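Local coordinates for hemerythrin HHE cation binding domain protein (Mycobacterium kansasii, PDB 6TYJ) that binds zinc and iron ions within a hemerythrin-type helical bundle, though the physiological role of this metal binding remains undefined, at residues A[47-52]-A[164-169]; A[81-86]-A[105-110]; A[61-66]-A[120-125]; A[11-16]-A[134-139]; A[67-72]-A[127-132]. All coordinates share one frame; numbering follows the deposited sequence. Where two conformers were deposited one is given.

Followed from the N terminus, the chain opens its first long loop at 11-16, which interaction 4 closes when 134-139 packs beside the start of helix 12-32. A second opens at 47-52 and closes at 164-169 in interaction 1; the two cross. Within both lie interaction 3, joining 61-66 to 120-125, and interaction 5, joining 67-72 to 127-132, and these two also cross each other. Innermost is interaction 2, where 81-86 meets 105-110 across a short connection. Interactions 3, 4 and 5 touch one another at one end of the helical bundle, whereas interactions 1 and 2 touch through Leu51, Phe107 and Val83 further along it.

Interaction 1 of 5, residues A[47-52]-A[164-169]; sequences LLIELD and AALVRS
Leu166 reaches from the short helix 163-168 into the side of helix 38-65 and settles against Leu48, Ile49 and Asp52. Its CB and CG form a stalk: with CG anti to the backbone N (chi1 179°), the chain is carried straight across the gap and parts into two methyl groups. CD2 takes one direction, meeting Leu48 CB at 3.7 Å and lying near CG1 of Ile49, whose side chain it crosses at about a right angle. CD1 takes the other, and stops 3.6 Å from Asp52 OD2, so that one leucine tip serves both an apolar neighbour and a carboxylate. That carboxylate is also occupied elsewhere, since Asp52 OD1 forms a salt bridge with Arg56 NE. Beside this fork, Val167 CG2 touches Leu48 CD1 at 4.1 Å. At the end of the segment, Ser169 OG donates to Leu166 O over 2.9 Å and also lies 3.7 Å from Asp52 OD1, although the serine is poorly ordered.

Leu155 and Leu158 of helix 133-161 also pack on Ile49, and Leu87 of helix 70-91 packs on Leu48. The axes of 47-52 and 164-168 approach to 10.3 Å and run at 26° in the same general direction: a short C-terminal helix packed against helix 38-65 of a hemerythrin-type bundle, with helices 70-91 and 133-161 also contributing.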
# COMPACT_ATOMS: atom_id res chain seq x y z
N LEU A 47 -7.28 4.98 4.03
CA LEU A 47 -6.30 3.89 3.90
C LEU A 47 -6.43 3.19 2.56
O LEU A 47 -5.42 2.88 1.91
CB LEU A 47 -6.48 2.89 5.05
CG LEU A 47 -5.61 1.63 4.95
CD1 LEU A 47 -4.11 1.98 4.92
CD2 LEU A 47 -5.89 0.71 6.16
N LEU A 48 -7.67 2.94 2.11
CA LEU A 48 -7.85 2.27 0.83
C LEU A 48 -7.24 3.10 -0.30
O LEU A 48 -6.66 2.54 -1.24
CB LEU A 48 -9.34 2.00 0.55
CG LEU A 48 -10.07 0.97 1.43
CD1 LEU A 48 -11.55 0.91 1.10
CD2 LEU A 48 -9.39 -0.42 1.34
N ILE A 49 -7.43 4.43 -0.25
CA ILE A 49 -6.83 5.29 -1.28
C ILE A 49 -5.32 5.16 -1.28
O ILE A 49 -4.68 4.94 -2.33
CB ILE A 49 -7.27 6.75 -1.05
CG1 ILE A 49 -8.78 6.91 -1.31
CG2 ILE A 49 -6.42 7.73 -1.87
CD1 ILE A 49 -9.35 8.21 -0.85
N GLU A 50 -4.69 5.29 -0.10
CA GLU A 50 -3.24 5.23 -0.03
C GLU A 50 -2.74 3.85 -0.41
O GLU A 50 -1.70 3.73 -1.06
CB GLU A 50 -2.76 5.63 1.39
CG GLU A 50 -3.11 7.08 1.74
CD GLU A 50 -2.70 8.08 0.68
OE1 GLU A 50 -1.51 8.08 0.28
OE2 GLU A 50 -3.56 8.89 0.27
N LEU A 51 -3.47 2.80 -0.03
CA LEU A 51 -3.05 1.45 -0.39
C LEU A 51 -3.09 1.24 -1.89
O LEU A 51 -2.15 0.70 -2.48
CB LEU A 51 -3.93 0.41 0.33
CG LEU A 51 -3.70 -1.07 0.01
CD1 LEU A 51 -2.22 -1.43 0.10
CD2 LEU A 51 -4.53 -1.97 0.94
N ASP A 52 -4.20 1.64 -2.53
CA ASP A 52 -4.33 1.59 -3.99
C ASP A 52 -3.12 2.20 -4.67
O ASP A 52 -2.48 1.57 -5.52
CB ASP A 52 -5.61 2.33 -4.40
CG ASP A 52 -5.85 2.35 -5.90
OD1 ASP A 52 -5.35 1.46 -6.60
OD2 ASP A 52 -6.54 3.27 -6.36
N ALA A 164 -16.65 0.14 -3.44
CA ALA A 164 -16.53 -1.14 -4.12
C ALA A 164 -15.66 -1.02 -5.36
O ALA A 164 -14.81 -1.88 -5.62
CB ALA A 164 -17.91 -1.67 -4.51
N ALA A 165 -15.86 0.05 -6.13
CA ALA A 165 -15.09 0.25 -7.35
C ALA A 165 -13.62 0.49 -7.05
O ALA A 165 -12.74 0.07 -7.81
CB ALA A 165 -15.68 1.42 -8.15
N LEU A 166 -13.34 1.18 -5.95
CA LEU A 166 -11.96 1.41 -5.54
C LEU A 166 -11.30 0.10 -5.10
O LEU A 166 -10.10 -0.09 -5.32
CB LEU A 166 -11.93 2.44 -4.42
CG LEU A 166 -10.57 2.81 -3.81
CD1 LEU A 166 -9.78 3.63 -4.82
CD2 LEU A 166 -10.75 3.55 -2.51
N VAL A 167 -12.06 -0.80 -4.48
CA VAL A 167 -11.49 -2.07 -4.05
C VAL A 167 -11.22 -2.96 -5.26
O VAL A 167 -10.19 -3.65 -5.32
CB VAL A 167 -12.42 -2.75 -3.03
CG1 VAL A 167 -11.91 -4.16 -2.69
CG2 VAL A 167 -12.52 -1.91 -1.76
N ARG A 168 -12.12 -2.95 -6.24
CA ARG A 168 -11.93 -3.77 -7.44
C ARG A 168 -10.69 -3.37 -8.23
O ARG A 168 -10.18 -4.19 -9.00
CB ARG A 168 -13.16 -3.69 -8.35
CG ARG A 168 -14.37 -4.48 -7.85
CD ARG A 168 -15.45 -4.57 -8.94
NE ARG A 168 -16.01 -3.26 -9.27
CZ ARG A 168 -17.13 -2.77 -8.74
NH1 ARG A 168 -17.81 -3.48 -7.85
NH2 ARG A 168 -17.56 -1.57 -9.11
N SER A 169 -10.20 -2.15 -8.06
CA SER A 169 -9.08 -1.68 -8.86
C SER A 169 -7.72 -2.11 -8.32
O SER A 169 -6.73 -2.07 -9.06
CB SER A 169 -9.13 -0.15 -8.98
OG SER A 169 -8.67 0.46 -7.79

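Interaction 2 of 5, residues A[81-86]-A[105-110]; sequences RQVIDQ and NSFKTV
Ser106 begins the contact, its CB standing 3.8 Å from NE2 of Gln86, so the serine's methylene rather than its hydroxyl faces the glutamine amide. Next comes Phe107, whose backbone and ring both receive Gln86. Gln86 CG lies 3.6 Å from Phe107 CA, and farther out it passes the ring at CD1, the two side chains sliding past each other in opposite directions with amide and ring planes 45° apart. Because Phe107 CG is anti to the backbone N (chi1 176°), the ring extends toward the preceding turn of the opposing helix. There its CE1 presents an edge to Val83 O, in the plane of the ring, at 3.7 Å, while Val83 CG1 approaches the same carbon obliquely at 4.0 Å. Leu87 and Leu90 of helix 70-91 and Leu51 of helix 38-65 pack on the ring as well.

Such antiparallel pairing, with axes 9.4 Å apart and directions differing by 167°, joins helices 70-91 and 100-121 of the hemerythrin four-helix bundle; these helices carry the zinc ligands His80 and His114, and Val83 touches the side chain of His114. Val110, a turn on from Ser106 and just past Thr109, whose OG1 bonds within its own helix to Asn105 O, then fills the next hollow. Its CG1 sits 3.8 Å from Gln82 O and 3.9 Å from Val83 CG2, and its CG2 rests 4.0 Å from Gln86 CG, with the glutamine crossing it aslant.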
# COMPACT_ATOMS: atom_id res chain seq x y z
N ARG A 81 -0.65 -9.96 -3.34
CA ARG A 81 -1.84 -10.82 -3.34
C ARG A 81 -2.29 -11.14 -1.93
O ARG A 81 -3.48 -11.26 -1.68
CB ARG A 81 -1.55 -12.13 -4.08
CG ARG A 81 -1.24 -11.95 -5.52
CD ARG A 81 -1.40 -13.25 -6.31
NE ARG A 81 -0.90 -13.06 -7.66
CZ ARG A 81 -1.61 -12.55 -8.65
NH1 ARG A 81 -1.08 -12.40 -9.85
NH2 ARG A 81 -2.88 -12.18 -8.43
N GLN A 82 -1.34 -11.37 -1.03
CA GLN A 82 -1.67 -11.66 0.36
C GLN A 82 -2.49 -10.52 0.95
O GLN A 82 -3.50 -10.74 1.64
CB GLN A 82 -0.39 -11.84 1.18
CG GLN A 82 0.36 -13.17 0.94
CD GLN A 82 -0.44 -14.35 1.45
OE1 GLN A 82 -1.51 -14.68 0.91
NE2 GLN A 82 0.04 -14.98 2.55
N VAL A 83 -2.04 -9.30 0.72
CA VAL A 83 -2.76 -8.15 1.27
C VAL A 83 -4.14 -8.02 0.63
O VAL A 83 -5.14 -7.80 1.33
CB VAL A 83 -1.91 -6.88 1.10
CG1 VAL A 83 -2.69 -5.66 1.53
CG2 VAL A 83 -0.65 -7.00 1.92
N ILE A 84 -4.22 -8.14 -0.70
CA ILE A 84 -5.51 -7.97 -1.38
C ILE A 84 -6.49 -9.07 -0.97
O ILE A 84 -7.68 -8.81 -0.74
CB ILE A 84 -5.29 -7.91 -2.91
CG1 ILE A 84 -4.51 -6.66 -3.31
CG2 ILE A 84 -6.62 -7.93 -3.63
CD1 ILE A 84 -4.03 -6.69 -4.76
N ASP A 85 -6.01 -10.31 -0.85
CA ASP A 85 -6.87 -11.42 -0.44
C ASP A 85 -7.40 -11.20 0.97
O ASP A 85 -8.56 -11.51 1.26
CB ASP A 85 -6.12 -12.75 -0.51
CG ASP A 85 -6.16 -13.37 -1.89
OD1 ASP A 85 -6.67 -12.72 -2.83
OD2 ASP A 85 -5.69 -14.52 -2.03
N GLN A 86 -6.55 -10.69 1.86
CA GLN A 86 -7.02 -10.46 3.22
C GLN A 86 -8.00 -9.30 3.27
O GLN A 86 -8.93 -9.30 4.08
CB GLN A 86 -5.84 -10.20 4.16
CG GLN A 86 -6.18 -10.23 5.64
CD GLN A 86 -6.56 -11.62 6.14
OE1 GLN A 86 -5.88 -12.62 5.86
NE2 GLN A 86 -7.65 -11.69 6.89
N ASN A 105 -7.70 -6.76 12.81
CA ASN A 105 -6.36 -7.07 13.30
C ASN A 105 -5.64 -8.04 12.36
O ASN A 105 -4.44 -7.89 12.13
CB ASN A 105 -6.42 -7.63 14.72
CG ASN A 105 -6.71 -6.56 15.74
OD1 ASN A 105 -6.31 -5.41 15.57
ND2 ASN A 105 -7.40 -6.93 16.82
N SER A 106 -6.35 -9.03 11.83
CA SER A 106 -5.75 -9.96 10.88
C SER A 106 -5.28 -9.22 9.63
O SER A 106 -4.20 -9.50 9.10
CB SER A 106 -6.73 -11.07 10.52
OG SER A 106 -6.97 -11.92 11.64
N PHE A 107 -6.08 -8.27 9.15
CA PHE A 107 -5.66 -7.49 7.99
C PHE A 107 -4.47 -6.60 8.32
O PHE A 107 -3.49 -6.54 7.55
CB PHE A 107 -6.83 -6.65 7.49
CG PHE A 107 -6.45 -5.74 6.35
CD1 PHE A 107 -6.19 -6.26 5.09
CD2 PHE A 107 -6.34 -4.37 6.55
CE1 PHE A 107 -5.85 -5.44 4.05
CE2 PHE A 107 -5.97 -3.54 5.51
CZ PHE A 107 -5.73 -4.07 4.26
N LYS A 108 -4.55 -5.86 9.43
CA LYS A 108 -3.46 -4.99 9.86
C LYS A 108 -2.14 -5.76 9.93
O LYS A 108 -1.10 -5.26 9.47
CB LYS A 108 -3.81 -4.35 11.20
CG LYS A 108 -2.84 -3.27 11.62
CD LYS A 108 -3.33 -2.50 12.84
CE LYS A 108 -3.17 -3.31 14.10
NZ LYS A 108 -3.31 -2.49 15.35
N THR A 109 -2.18 -7.00 10.42
CA THR A 109 -0.96 -7.80 10.54
C THR A 109 -0.35 -8.09 9.17
O THR A 109 0.87 -8.00 8.99
CB THR A 109 -1.27 -9.10 11.29
OG1 THR A 109 -1.64 -8.77 12.63
CG2 THR A 109 -0.06 -10.03 11.31
N VAL A 110 -1.19 -8.46 8.21
CA VAL A 110 -0.71 -8.77 6.87
C VAL A 110 -0.16 -7.51 6.20
O VAL A 110 0.88 -7.55 5.53
CB VAL A 110 -1.84 -9.40 6.04
CG1 VAL A 110 -1.41 -9.64 4.62
CG2 VAL A 110 -2.31 -10.70 6.68

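Interaction 3 of 5, residues A[61-66]-A[120-125]; sequences LYYPAL and RDMIPA
Met122 pushes the tip of its side chain into a hollow between Tyr63 and Leu66. Bends at chi2 (-71°) and chi3 (-85°) turn the chain so that CE lies 3.8 Å from Leu66 CD2 and equally 3.8 Å from Tyr63 CD1, oblique to the ring, the side chains of Met122 and Tyr63 crossing at about a right angle. Leu66 is a bump of its own: its CD2 presses to 3.4 Å from Met122 O and its CG lies 3.8 Å from the small knob of Ala125 CB, while its CD1 lies above one face of the Tyr62 ring, toward the rim.

Helix 38-65 ends just before Leu66 and helix 100-121 near this point, so the contact joins the two at one end of the hemerythrin-type bundle, near the metal site. The nearest side-chain atom of Tyr63 is about 3 Å from a bound zinc ion; the metal ligands here are histidines and acidic residues such as Glu118, which Tyr63 touches.

Polar and apolar pieces interlock along the Tyr62 rim. The phenol OH donates to Met122 O over 2.6 Å, approaching with only a 16° tilt from the carbonyl plane, and the carbonyl oxygen in turn lies at the edge of the ring. Ile123 CG1 fills in beside the hydroxyl at 3.6 Å from Tyr62 OH, its side chain running across the tyrosine at a slant. Tyr13 of helix 12-32 packs against Tyr62 and Ile123 from beyond the two segments.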
# COMPACT_ATOMS: atom_id res chain seq x y z
N LEU A 61 6.42 1.20 -11.23
CA LEU A 61 7.68 1.92 -11.30
C LEU A 61 8.79 1.22 -10.51
O LEU A 61 9.87 0.97 -11.05
CB LEU A 61 7.50 3.36 -10.82
CG LEU A 61 6.73 4.23 -11.81
CD1 LEU A 61 6.32 5.58 -11.25
CD2 LEU A 61 7.60 4.44 -13.04
N TYR A 62 8.55 0.92 -9.23
CA TYR A 62 9.68 0.50 -8.40
C TYR A 62 10.11 -0.94 -8.69
O TYR A 62 11.29 -1.21 -8.93
CB TYR A 62 9.30 0.65 -6.92
CG TYR A 62 10.47 0.35 -6.00
CD1 TYR A 62 11.58 1.18 -5.98
CD2 TYR A 62 10.47 -0.77 -5.17
CE1 TYR A 62 12.65 0.92 -5.13
CE2 TYR A 62 11.56 -1.05 -4.32
CZ TYR A 62 12.63 -0.20 -4.31
OH TYR A 62 13.72 -0.42 -3.48
N TYR A 63 9.17 -1.88 -8.63
CA TYR A 63 9.55 -3.26 -8.87
C TYR A 63 10.10 -3.48 -10.29
O TYR A 63 11.03 -4.29 -10.42
CB TYR A 63 8.37 -4.19 -8.56
CG TYR A 63 8.02 -4.33 -7.10
CD1 TYR A 63 8.96 -4.04 -6.14
CD2 TYR A 63 6.74 -4.73 -6.69
CE1 TYR A 63 8.67 -4.17 -4.77
CE2 TYR A 63 6.45 -4.86 -5.33
CZ TYR A 63 7.42 -4.56 -4.39
OH TYR A 63 7.19 -4.68 -3.02
N PRO A 64 9.62 -2.80 -11.36
CA PRO A 64 10.26 -3.01 -12.67
C PRO A 64 11.72 -2.60 -12.68
O PRO A 64 12.54 -3.26 -13.34
CB PRO A 64 9.39 -2.16 -13.61
CG PRO A 64 8.00 -2.27 -12.97
CD PRO A 64 8.29 -2.16 -11.48
N ALA A 65 12.07 -1.53 -11.96
CA ALA A 65 13.45 -1.09 -11.85
C ALA A 65 14.31 -2.14 -11.15
O ALA A 65 15.53 -2.20 -11.37
CB ALA A 65 13.53 0.23 -11.09
N LEU A 66 13.68 -2.96 -10.32
CA LEU A 66 14.36 -3.99 -9.56
C LEU A 66 14.18 -5.37 -10.19
O LEU A 66 14.43 -6.38 -9.51
CB LEU A 66 13.84 -3.99 -8.12
CG LEU A 66 14.55 -3.04 -7.15
CD1 LEU A 66 14.44 -1.57 -7.56
CD2 LEU A 66 14.09 -3.25 -5.72
N ARG A 120 13.05 -5.27 4.54
CA ARG A 120 14.13 -6.22 4.76
C ARG A 120 14.84 -6.61 3.47
O ARG A 120 16.08 -6.66 3.42
CB ARG A 120 13.57 -7.48 5.44
CG ARG A 120 14.62 -8.60 5.56
CD ARG A 120 14.09 -9.85 6.27
NE ARG A 120 13.40 -10.78 5.38
CZ ARG A 120 12.12 -11.13 5.51
NH1 ARG A 120 11.39 -10.63 6.50
NH2 ARG A 120 11.57 -11.99 4.65
N ASP A 121 14.06 -6.90 2.42
CA ASP A 121 14.53 -7.60 1.23
C ASP A 121 14.73 -6.70 0.02
O ASP A 121 15.55 -7.01 -0.83
CB ASP A 121 13.52 -8.68 0.81
CG ASP A 121 13.47 -9.85 1.76
OD1 ASP A 121 14.36 -9.97 2.63
OD2 ASP A 121 12.54 -10.68 1.62
N MET A 122 13.96 -5.60 -0.08
CA MET A 122 13.82 -4.90 -1.36
C MET A 122 14.10 -3.41 -1.29
O MET A 122 14.13 -2.76 -2.34
CB MET A 122 12.41 -5.12 -1.94
CG MET A 122 12.16 -6.55 -2.43
SD MET A 122 13.08 -6.92 -3.94
CE MET A 122 11.92 -6.28 -5.13
N ILE A 123 14.33 -2.85 -0.09
CA ILE A 123 14.69 -1.45 0.12
C ILE A 123 15.89 -1.41 1.07
O ILE A 123 15.72 -1.68 2.27
CB ILE A 123 13.52 -0.64 0.71
CG1 ILE A 123 12.29 -0.70 -0.21
CG2 ILE A 123 13.96 0.81 1.00
CD1 ILE A 123 11.03 -0.09 0.45
N PRO A 124 17.11 -1.07 0.60
CA PRO A 124 17.48 -0.73 -0.78
C PRO A 124 17.43 -1.93 -1.70
O PRO A 124 17.18 -3.04 -1.25
CB PRO A 124 18.92 -0.22 -0.67
CG PRO A 124 19.17 -0.03 0.77
CD PRO A 124 18.26 -0.96 1.51
N ALA A 125 17.68 -1.70 -2.99
CA ALA A 125 17.54 -2.77 -3.95
C ALA A 125 18.47 -3.93 -3.62
O ALA A 125 19.57 -3.73 -3.09
CB ALA A 125 17.82 -2.27 -5.36

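Interaction 4 of 5, residues A[11-16]-A[134-139]; sequences NAYEVL and AELEEL
Leu136 O draws two groups from the start of helix 12-32. Ala12 N donates to it over 3.0 Å, though the N-H...O angle of 133° makes the bond weak, and the CA-H of Asn11 leans on the same oxygen, with Asn11 CA 3.3 Å from Leu136 O. Asn11 is meanwhile fixed at the N-cap position by a capping box. Glu14 N donates to Asn11 OD1 over 2.9 Å, nearly in line with the C=O bond, and Asn11 N returns the favour to Glu14 OE1. The asparagine can do this because CG sits between the backbone N and the carbonyl carbon (chi1 71°), curling the amide back over the first turn.

Beside these bonds, Tyr13 lays its ring against Leu136. Leu136 CD2 stands over one face, 3.9 Å from the centroid of the Tyr13 ring, in a CH-pi contact, and Leu136 CD1 extends to 3.4 Å from Tyr13 OH. That hydroxyl has its hydrogen-bond partner in Ala125 N, so the ring is held at its far end too. Ala12 CB meets Leu139 CD2 at 3.8 Å.

The N-H groups of a helix's first turn lack backbone acceptors one turn earlier, so Leu136 O probably eases a local polar deficit for Ala12 while the CH-pi contact of Leu136 with Tyr13 supplies apolar hold, joining helix 12-32 to helix 133-161 by both means.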
# COMPACT_ATOMS: atom_id res chain seq x y z
N ASN A 11 14.68 10.21 -3.14
CA ASN A 11 14.96 9.01 -3.92
C ASN A 11 13.88 7.96 -3.68
O ASN A 11 12.99 8.11 -2.83
CB ASN A 11 16.38 8.46 -3.66
CG ASN A 11 16.55 7.83 -2.29
OD1 ASN A 11 15.66 7.17 -1.76
ND2 ASN A 11 17.74 7.97 -1.74
N ALA A 12 13.96 6.89 -4.48
CA ALA A 12 12.90 5.90 -4.52
C ALA A 12 12.70 5.23 -3.17
O ALA A 12 11.56 4.95 -2.80
CB ALA A 12 13.22 4.85 -5.59
N TYR A 13 13.79 4.97 -2.44
CA TYR A 13 13.68 4.32 -1.14
C TYR A 13 12.93 5.21 -0.17
O TYR A 13 12.06 4.75 0.58
CB TYR A 13 15.06 4.00 -0.57
CG TYR A 13 15.96 3.21 -1.51
CD1 TYR A 13 15.44 2.27 -2.38
CD2 TYR A 13 17.33 3.39 -1.48
CE1 TYR A 13 16.28 1.54 -3.22
CE2 TYR A 13 18.17 2.68 -2.31
CZ TYR A 13 17.64 1.74 -3.17
OH TYR A 13 18.52 1.05 -3.98
N GLU A 14 13.29 6.50 -0.14
CA GLU A 14 12.64 7.43 0.78
C GLU A 14 11.16 7.57 0.47
O GLU A 14 10.33 7.61 1.39
CB GLU A 14 13.34 8.79 0.71
CG GLU A 14 14.78 8.74 1.20
CD GLU A 14 15.55 10.02 0.91
OE1 GLU A 14 15.11 10.81 0.04
OE2 GLU A 14 16.61 10.23 1.54
N VAL A 15 10.81 7.65 -0.81
CA VAL A 15 9.40 7.73 -1.18
C VAL A 15 8.63 6.56 -0.59
O VAL A 15 7.56 6.74 0.01
CB VAL A 15 9.23 7.78 -2.71
CG1 VAL A 15 7.76 7.57 -3.08
CG2 VAL A 15 9.70 9.10 -3.23
N LEU A 16 9.15 5.34 -0.75
CA LEU A 16 8.42 4.18 -0.28
C LEU A 16 8.43 4.12 1.24
O LEU A 16 7.41 3.79 1.85
CB LEU A 16 8.98 2.89 -0.85
CG LEU A 16 8.76 2.74 -2.35
CD1 LEU A 16 9.47 1.50 -2.79
CD2 LEU A 16 7.26 2.64 -2.62
N ALA A 134 21.98 8.62 -8.93
CA ALA A 134 21.22 9.49 -9.80
C ALA A 134 19.94 8.82 -10.30
O ALA A 134 18.89 9.45 -10.39
CB ALA A 134 22.09 9.94 -10.98
N GLU A 135 20.02 7.52 -10.65
CA GLU A 135 18.83 6.82 -11.11
C GLU A 135 17.80 6.67 -10.00
O GLU A 135 16.60 6.69 -10.26
CB GLU A 135 19.17 5.44 -11.65
CG GLU A 135 19.41 5.46 -13.14
CD GLU A 135 20.52 4.54 -13.56
OE1 GLU A 135 20.70 3.48 -12.91
OE2 GLU A 135 21.20 4.88 -14.55
N LEU A 136 18.27 6.51 -8.76
CA LEU A 136 17.34 6.42 -7.65
C LEU A 136 16.66 7.75 -7.39
O LEU A 136 15.51 7.78 -6.95
CB LEU A 136 18.09 5.92 -6.42
CG LEU A 136 18.32 4.41 -6.37
CD1 LEU A 136 19.41 4.08 -5.36
CD2 LEU A 136 17.04 3.66 -6.06
N GLU A 137 17.34 8.87 -7.69
CA GLU A 137 16.69 10.16 -7.54
C GLU A 137 15.66 10.39 -8.63
O GLU A 137 14.54 10.83 -8.35
CB GLU A 137 17.74 11.28 -7.54
CG GLU A 137 18.59 11.32 -6.28
CD GLU A 137 19.59 12.47 -6.28
OE1 GLU A 137 19.37 13.45 -7.03
OE2 GLU A 137 20.60 12.38 -5.55
N GLU A 138 16.02 10.11 -9.89
CA GLU A 138 15.04 10.24 -10.97
C GLU A 138 13.84 9.33 -10.74
O GLU A 138 12.69 9.74 -10.92
CB GLU A 138 15.68 9.94 -12.33
N LEU A 139 14.09 8.08 -10.32
CA LEU A 139 12.99 7.16 -10.04
C LEU A 139 12.12 7.67 -8.90
O LEU A 139 10.88 7.58 -8.96
CB LEU A 139 13.53 5.77 -9.72
CG LEU A 139 12.52 4.65 -9.44
CD1 LEU A 139 11.58 4.39 -10.64
CD2 LEU A 139 13.31 3.40 -9.10

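Interaction 5 of 5, residues A[67-72]-A[127-132]; sequences SAATKL and PEVKIT
Ala68 and Val129 meet where two loops pass at one end of the hemerythrin-type helical bundle, the first of them built on an inverse gamma turn centred on Ala69. In the innermost shell, Ala68 CB stands 3.8 Å from Glu128 O and 4.3 Å from Val129 CG2. The same valine methyl group also approaches Ala69, 4.2 Å from its backbone N, so it wedges beside the turn and touches both alanines. Glu128 contributes as well: its chain bends at chi2 (78°), which brings OE1 to within 4.1 Å of Ala69 CB, while its CB lies 4.0 Å from Ala68 O. No hydrogen bond spans the two segments, and the contact is one of small apolar groups and oxygens lying against methyls.

One step outward, the turn is closed by a weak bond from Thr70 N to Ala68 O, and helix 70-91 begins at Thr70, with Ala69 in the N-cap position. Pro126 packs on Ala69, and with Met122 it also touches Leu72. Val129 reaches past the contact to pack on Leu66. At the start of the first loop, Ser67 OG bonds to Pro64 O, tying the turn to the end of helix 38-65. At the other end of the second loop, Ile131 packs on Leu136 and Leu139, and Thr132 stands at the N-cap of helix 133-161, where its OG1 accepts the N-H of Glu135.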
# COMPACT_ATOMS: atom_id res chain seq x y z
N SER A 67 13.80 -5.44 -11.48
CA SER A 67 13.42 -6.72 -12.06
C SER A 67 14.55 -7.75 -12.08
O SER A 67 14.27 -8.95 -12.18
CB SER A 67 12.88 -6.51 -13.48
OG SER A 67 13.88 -5.93 -14.30
N ALA A 68 15.81 -7.33 -11.94
CA ALA A 68 16.89 -8.31 -11.97
C ALA A 68 16.84 -9.27 -10.79
O ALA A 68 17.44 -10.35 -10.85
CB ALA A 68 18.26 -7.61 -12.03
N ALA A 69 16.13 -8.91 -9.72
CA ALA A 69 16.01 -9.77 -8.55
C ALA A 69 14.77 -10.66 -8.69
O ALA A 69 13.75 -10.49 -8.00
CB ALA A 69 15.93 -8.91 -7.29
N THR A 70 14.86 -11.65 -9.60
CA THR A 70 13.63 -12.28 -10.08
C THR A 70 12.88 -13.00 -8.96
O THR A 70 11.65 -12.92 -8.90
CB THR A 70 13.89 -13.25 -11.24
OG1 THR A 70 14.68 -14.35 -10.81
CG2 THR A 70 14.59 -12.54 -12.38
N LYS A 71 13.59 -13.72 -8.08
CA LYS A 71 12.89 -14.44 -7.02
C LYS A 71 12.22 -13.47 -6.05
O LYS A 71 11.08 -13.69 -5.63
CB LYS A 71 13.84 -15.38 -6.26
CG LYS A 71 13.12 -16.34 -5.31
CD LYS A 71 14.09 -17.32 -4.67
CE LYS A 71 14.60 -16.79 -3.35
NZ LYS A 71 15.14 -17.88 -2.48
N LEU A 72 12.93 -12.41 -5.66
CA LEU A 72 12.35 -11.49 -4.69
C LEU A 72 11.23 -10.67 -5.32
O LEU A 72 10.32 -10.21 -4.60
CB LEU A 72 13.44 -10.59 -4.11
CG LEU A 72 14.33 -11.26 -3.07
CD1 LEU A 72 15.54 -10.37 -2.77
CD2 LEU A 72 13.55 -11.58 -1.78
N PRO A 127 21.19 -7.07 -4.16
CA PRO A 127 22.52 -6.94 -4.76
C PRO A 127 22.56 -7.14 -6.28
O PRO A 127 23.44 -6.57 -6.94
CB PRO A 127 23.34 -8.01 -4.02
CG PRO A 127 22.67 -8.10 -2.67
CD PRO A 127 21.21 -7.89 -2.93
N GLU A 128 21.64 -7.93 -6.84
CA GLU A 128 21.60 -8.17 -8.29
C GLU A 128 21.23 -6.93 -9.08
O GLU A 128 21.51 -6.87 -10.29
CB GLU A 128 20.57 -9.26 -8.62
CG GLU A 128 20.82 -10.60 -7.99
CD GLU A 128 20.42 -10.66 -6.52
OE1 GLU A 128 19.75 -9.72 -6.03
OE2 GLU A 128 20.80 -11.64 -5.85
N VAL A 129 20.62 -5.94 -8.44
CA VAL A 129 20.13 -4.75 -9.13
C VAL A 129 21.23 -3.71 -9.21
O VAL A 129 21.78 -3.30 -8.19
CB VAL A 129 18.89 -4.19 -8.43
CG1 VAL A 129 18.48 -2.89 -9.11
CG2 VAL A 129 17.79 -5.22 -8.46
N LYS A 130 21.52 -3.25 -10.43
CA LYS A 130 22.50 -2.19 -10.68
C LYS A 130 21.68 -0.92 -10.91
O LYS A 130 21.04 -0.77 -11.95
CB LYS A 130 23.39 -2.54 -11.87
N ILE A 131 21.67 -0.03 -9.92
CA ILE A 131 20.95 1.24 -10.02
C ILE A 131 21.79 2.33 -9.35
O ILE A 131 22.26 2.16 -8.22
CB ILE A 131 19.52 1.13 -9.43
CG1 ILE A 131 18.72 2.42 -9.65
CG2 ILE A 131 19.51 0.65 -7.95
CD1 ILE A 131 17.20 2.22 -9.51
N THR A 132 22.02 3.43 -10.08
CA THR A 132 22.89 4.50 -9.61
C THR A 132 22.15 5.41 -8.63
O THR A 132 20.93 5.43 -8.56
CB THR A 132 23.41 5.34 -10.77
OG1 THR A 132 22.31 5.90 -11.49
CG2 THR A 132 24.30 4.53 -11.73